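Local coordinates for putative activator of HSP90 (Plasmodium falciparum, PDB 3N72), which probably binds the chaperone Hsp90 and stimulates its ATPase activity, the chain here being the activator's N-terminal domain, at residues Y72-W78 / F90-I96. Numbering follows the deposited sequence. Where two conformers were deposited one is given.
Sequences YIIKFEW and FGGSVEI
Ile74 and Phe76 pair with Ile96 and Val94 through reciprocal backbone hydrogen bonds, 2.8 Å from Ile96 N to Ile74 O and 2.9 Å from Val94 N to Phe76 O. Lys75 with Glu95, between these pairs, and Glu77 with Ser93, between Phe76-Val94 and Trp78, are non-hydrogen-bonded pairs, where weaker CA-H...O contacts fill in. At Trp78 the ladder is irregular: its carbonyl O accepts from two donors, Gly91 N at 2.9 Å and Gly92 N at 3.2 Å, while its own N donates to Gly92 O.

Aromatic packing dominates the face carrying Ile74, Phe76 and Trp78. With CG placed between the backbone N and the carbonyl carbon (chi1 52°), the Phe76 ring leans across to its partner strand, where Val94 CB sits over the centre of one face, 3.6 Å from the centroid, and Ile96 CD1 approaches the edge. Trp78 takes a similar turn (chi1 68°) and lays its indole over the glycines; Gly91 CA makes a CH-pi contact 3.4 Å from the centroid of the six-membered ring. Bare backbone permits this closeness, and Trp78 NE1 is satisfied by Glu114 O. Helix 120-142 packs on Trp78 and Ile96, helix 23-35 on Ile74.

On the face carrying Lys75, Glu77, Ser93 and Glu95, Glu77 meets the ring of Phe90, which turns back toward it. Glu77 CG lies at the ring edge, in its plane, and OE1 is 3.3 Å from Phe90 CE1, with the carboxylate and ring planes 73° apart; Asn50 holds OE1 by a hydrogen bond.

Gly91 and Gly92 opposite Trp78 form a classic beta bulge in the antiparallel hairpin of strands 65-82 and 87-100, part of the sheet of the Aha1 N-terminal domain.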
ATOM      1  N   TYR B  72      -5.516  15.416 -20.605  1.00 11.33           N
ATOM      2  CA  TYR B  72      -6.772  14.711 -20.980  1.00 11.04           C
ATOM      3  C   TYR B  72      -7.484  15.374 -22.137  1.00 11.02           C
ATOM      4  O   TYR B  72      -7.477  16.612 -22.282  1.00 11.12           O
ATOM      5  CB  TYR B  72      -7.759  14.536 -19.782  1.00 11.20           C
ATOM      6  CG  TYR B  72      -7.283  13.470 -18.878  1.00 10.33           C
ATOM      7  CD1 TYR B  72      -6.423  13.780 -17.791  1.00 10.11           C
ATOM      8  CD2 TYR B  72      -7.546  12.142 -19.163  1.00  9.47           C
ATOM      9  CE1 TYR B  72      -5.900  12.776 -17.000  1.00 11.98           C
ATOM     10  CE2 TYR B  72      -6.997  11.125 -18.392  1.00 10.57           C
ATOM     11  CZ  TYR B  72      -6.177  11.465 -17.308  1.00  9.23           C
ATOM     12  OH  TYR B  72      -5.663  10.459 -16.557  1.00 12.18           O
ATOM     13  N   ILE B  73      -8.085  14.525 -22.972  0.50 11.55           N
ATOM     14  CA  ILE B  73      -9.162  14.895 -23.862  0.50 11.41           C
ATOM     15  C   ILE B  73     -10.435  14.448 -23.142  0.50 11.33           C
ATOM     16  O   ILE B  73     -10.537  13.284 -22.717  0.50 11.58           O
ATOM     17  CB  ILE B  73      -9.043  14.158 -25.217  0.50 11.68           C
ATOM     18  CG1 ILE B  73      -7.743  14.558 -25.933  0.50 13.32           C
ATOM     19  CG2 ILE B  73     -10.286  14.427 -26.088  0.50 11.26           C
ATOM     20  CD1 ILE B  73      -7.086  13.425 -26.670  0.50 15.32           C
ATOM     21  N   ILE B  74     -11.384  15.369 -22.961  1.00 11.70           N
ATOM     22  CA  ILE B  74     -12.641  15.038 -22.280  1.00 11.06           C
ATOM     23  C   ILE B  74     -13.745  15.321 -23.288  1.00 11.58           C
ATOM     24  O   ILE B  74     -13.901  16.453 -23.705  1.00 12.36           O
ATOM     25  CB  ILE B  74     -12.853  15.886 -21.017  1.00 10.77           C
ATOM     26  CG1 ILE B  74     -11.609  15.809 -20.110  1.00 10.53           C
ATOM     27  CG2 ILE B  74     -14.126  15.426 -20.260  1.00 11.04           C
ATOM     28  CD1 ILE B  74     -11.557  16.877 -19.019  1.00 11.60           C
ATOM     29  N   LYS B  75     -14.451  14.275 -23.697  1.00 11.99           N
ATOM     30  CA  LYS B  75     -15.520  14.404 -24.706  1.00 13.06           C
ATOM     31  C   LYS B  75     -16.794  13.796 -24.156  1.00 13.33           C
ATOM     32  O   LYS B  75     -16.827  12.615 -23.756  1.00 13.74           O
ATOM     33  CB  LYS B  75     -15.092  13.739 -26.015  1.00 13.87           C
ATOM     34  CG  LYS B  75     -16.133  13.990 -27.127  1.00 19.03           C
ATOM     35  CD  LYS B  75     -15.577  13.859 -28.516  1.00 24.75           C
ATOM     36  CE  LYS B  75     -16.684  14.097 -29.587  1.00 26.49           C
ATOM     37  NZ  LYS B  75     -17.139  15.501 -29.587  1.00 30.06           N
ATOM     38  N   PHE B  76     -17.855  14.609 -24.123  1.00 13.44           N
ATOM     39  CA  PHE B  76     -19.056  14.226 -23.438  1.00 13.45           C
ATOM     40  C   PHE B  76     -20.249  14.893 -24.073  1.00 12.54           C
ATOM     41  O   PHE B  76     -20.120  15.548 -25.103  1.00 12.40           O
ATOM     42  CB  PHE B  76     -18.982  14.519 -21.920  1.00 13.42           C
ATOM     43  CG  PHE B  76     -18.575  15.945 -21.533  1.00 14.21           C
ATOM     44  CD1 PHE B  76     -19.486  16.778 -20.877  1.00 13.09           C
ATOM     45  CD2 PHE B  76     -17.274  16.418 -21.735  1.00 14.07           C
ATOM     46  CE1 PHE B  76     -19.126  18.044 -20.448  1.00 14.72           C
ATOM     47  CE2 PHE B  76     -16.894  17.711 -21.319  1.00 12.02           C
ATOM     48  CZ  PHE B  76     -17.826  18.522 -20.674  1.00 11.48           C
ATOM     49  N   GLU B  77     -21.412  14.700 -23.471  1.00 12.97           N
ATOM     50  CA  GLU B  77     -22.623  15.280 -24.013  1.00 13.15           C
ATOM     51  C   GLU B  77     -23.312  16.196 -23.000  1.00 13.01           C
ATOM     52  O   GLU B  77     -23.148  16.023 -21.808  1.00 12.61           O
ATOM     53  CB  GLU B  77     -23.544  14.180 -24.515  1.00 13.49           C
ATOM     54  CG  GLU B  77     -22.869  13.429 -25.694  1.00 14.19           C
ATOM     55  CD  GLU B  77     -23.615  12.145 -26.128  1.00 16.25           C
ATOM     56  OE1 GLU B  77     -24.543  11.722 -25.416  1.00 15.05           O
ATOM     57  OE2 GLU B  77     -23.275  11.575 -27.203  1.00 18.48           O
ATOM     58  N   TRP B  78     -24.047  17.187 -23.492  1.00 12.80           N
ATOM     59  CA  TRP B  78     -24.830  18.063 -22.605  1.00 12.72           C
ATOM     60  C   TRP B  78     -26.313  17.864 -22.873  1.00 13.01           C
ATOM     61  O   TRP B  78     -26.720  17.520 -23.993  1.00 13.00           O
ATOM     62  CB  TRP B  78     -24.434  19.534 -22.759  1.00 12.84           C
ATOM     63  CG  TRP B  78     -24.792  20.201 -24.105  1.00 13.25           C
ATOM     64  CD1 TRP B  78     -24.025  20.228 -25.236  1.00 11.89           C
ATOM     65  CD2 TRP B  78     -25.976  20.964 -24.402  1.00 14.11           C
ATOM     66  NE1 TRP B  78     -24.663  20.951 -26.229  1.00 14.00           N
ATOM     67  CE2 TRP B  78     -25.856  21.424 -25.745  1.00 14.19           C
ATOM     68  CE3 TRP B  78     -27.122  21.320 -23.658  1.00 11.48           C
ATOM     69  CZ2 TRP B  78     -26.857  22.189 -26.373  1.00 14.22           C
ATOM     70  CZ3 TRP B  78     -28.105  22.102 -24.278  1.00 14.25           C
ATOM     71  CH2 TRP B  78     -27.966  22.522 -25.619  1.00 14.57           C
ATOM     72  N   PHE B  90     -31.897  15.906 -25.017  1.00 13.76           N
ATOM     73  CA  PHE B  90     -30.534  15.917 -25.503  1.00 13.23           C
ATOM     74  C   PHE B  90     -30.170  17.245 -26.184  1.00 13.07           C
ATOM     75  O   PHE B  90     -30.906  17.758 -27.034  1.00 13.67           O
ATOM     76  CB  PHE B  90     -30.354  14.758 -26.500  1.00 13.33           C
ATOM     77  CG  PHE B  90     -28.957  14.614 -26.986  1.00 13.54           C
ATOM     78  CD1 PHE B  90     -27.947  14.203 -26.113  1.00 16.20           C
ATOM     79  CD2 PHE B  90     -28.640  14.870 -28.303  1.00 16.13           C
ATOM     80  CE1 PHE B  90     -26.642  14.071 -26.542  1.00 15.94           C
ATOM     81  CE2 PHE B  90     -27.309  14.735 -28.736  1.00 16.90           C
ATOM     82  CZ  PHE B  90     -26.329  14.333 -27.859  1.00 17.65           C
ATOM     83  N   GLY B  91     -28.991  17.773 -25.858  1.00 12.61           N
ATOM     84  CA  GLY B  91     -28.538  19.063 -26.394  1.00 13.03           C
ATOM     85  C   GLY B  91     -27.430  18.977 -27.429  1.00 13.42           C
ATOM     86  O   GLY B  91     -27.509  19.590 -28.518  1.00 14.35           O
ATOM     87  N   GLY B  92     -26.373  18.244 -27.090  1.00 13.17           N
ATOM     88  CA  GLY B  92     -25.265  18.127 -28.022  1.00 14.18           C
ATOM     89  C   GLY B  92     -24.005  17.637 -27.354  1.00 14.29           C
ATOM     90  O   GLY B  92     -24.059  16.878 -26.379  1.00 13.77           O
ATOM     91  N   SER B  93     -22.871  18.033 -27.921  1.00 14.87           N
ATOM     92  CA  SER B  93     -21.565  17.520 -27.479  1.00 14.95           C
ATOM     93  C   SER B  93     -20.716  18.635 -26.889  1.00 14.30           C
ATOM     94  O   SER B  93     -20.902  19.809 -27.213  1.00 13.87           O
ATOM     95  CB  SER B  93     -20.808  16.865 -28.645  1.00 15.83           C
ATOM     96  OG  SER B  93     -20.488  17.843 -29.639  1.00 18.79           O
ATOM     97  N   VAL B  94     -19.781  18.235 -26.028  1.00 14.00           N
ATOM     98  CA  VAL B  94     -18.786  19.118 -25.444  1.00 13.08           C
ATOM     99  C   VAL B  94     -17.448  18.412 -25.565  1.00 13.40           C
ATOM    100  O   VAL B  94     -17.329  17.218 -25.244  1.00 13.59           O
ATOM    101  CB  VAL B  94     -19.009  19.383 -23.931  1.00 13.53           C
ATOM    102  CG1 VAL B  94     -18.070  20.482 -23.461  1.00 11.54           C
ATOM    103  CG2 VAL B  94     -20.455  19.743 -23.610  1.00 13.06           C
ATOM    104  N   GLU B  95     -16.443  19.153 -26.020  1.00 13.20           N
ATOM    105  CA  GLU B  95     -15.103  18.611 -26.155  1.00 13.37           C
ATOM    106  C   GLU B  95     -14.101  19.544 -25.520  1.00 13.64           C
ATOM    107  O   GLU B  95     -14.034  20.735 -25.863  1.00 13.14           O
ATOM    108  CB  GLU B  95     -14.752  18.411 -27.624  1.00 14.76           C
ATOM    109  CG  GLU B  95     -13.338  17.914 -27.828  1.00 18.91           C
ATOM    110  CD  GLU B  95     -12.749  18.278 -29.196  1.00 25.36           C
ATOM    111  OE1 GLU B  95     -12.854  19.461 -29.652  1.00 28.81           O
ATOM    112  OE2 GLU B  95     -12.129  17.374 -29.787  1.00 27.35           O
ATOM    113  N   ILE B  96     -13.292  18.993 -24.620  1.00 13.47           N
ATOM    114  CA  ILE B  96     -12.189  19.743 -24.047  1.00 13.33           C
ATOM    115  C   ILE B  96     -10.943  19.037 -24.556  1.00 13.69           C
ATOM    116  O   ILE B  96     -10.586  17.957 -24.067  1.00 13.59           O
ATOM    117  CB  ILE B  96     -12.235  19.749 -22.527  1.00 13.01           C
ATOM    118  CG1 ILE B  96     -13.617  20.265 -22.049  1.00 13.06           C
ATOM    119  CG2 ILE B  96     -11.029  20.510 -21.966  1.00 13.08           C
ATOM    120  CD1 ILE B  96     -13.798  20.306 -20.525  1.00 12.08           C
TER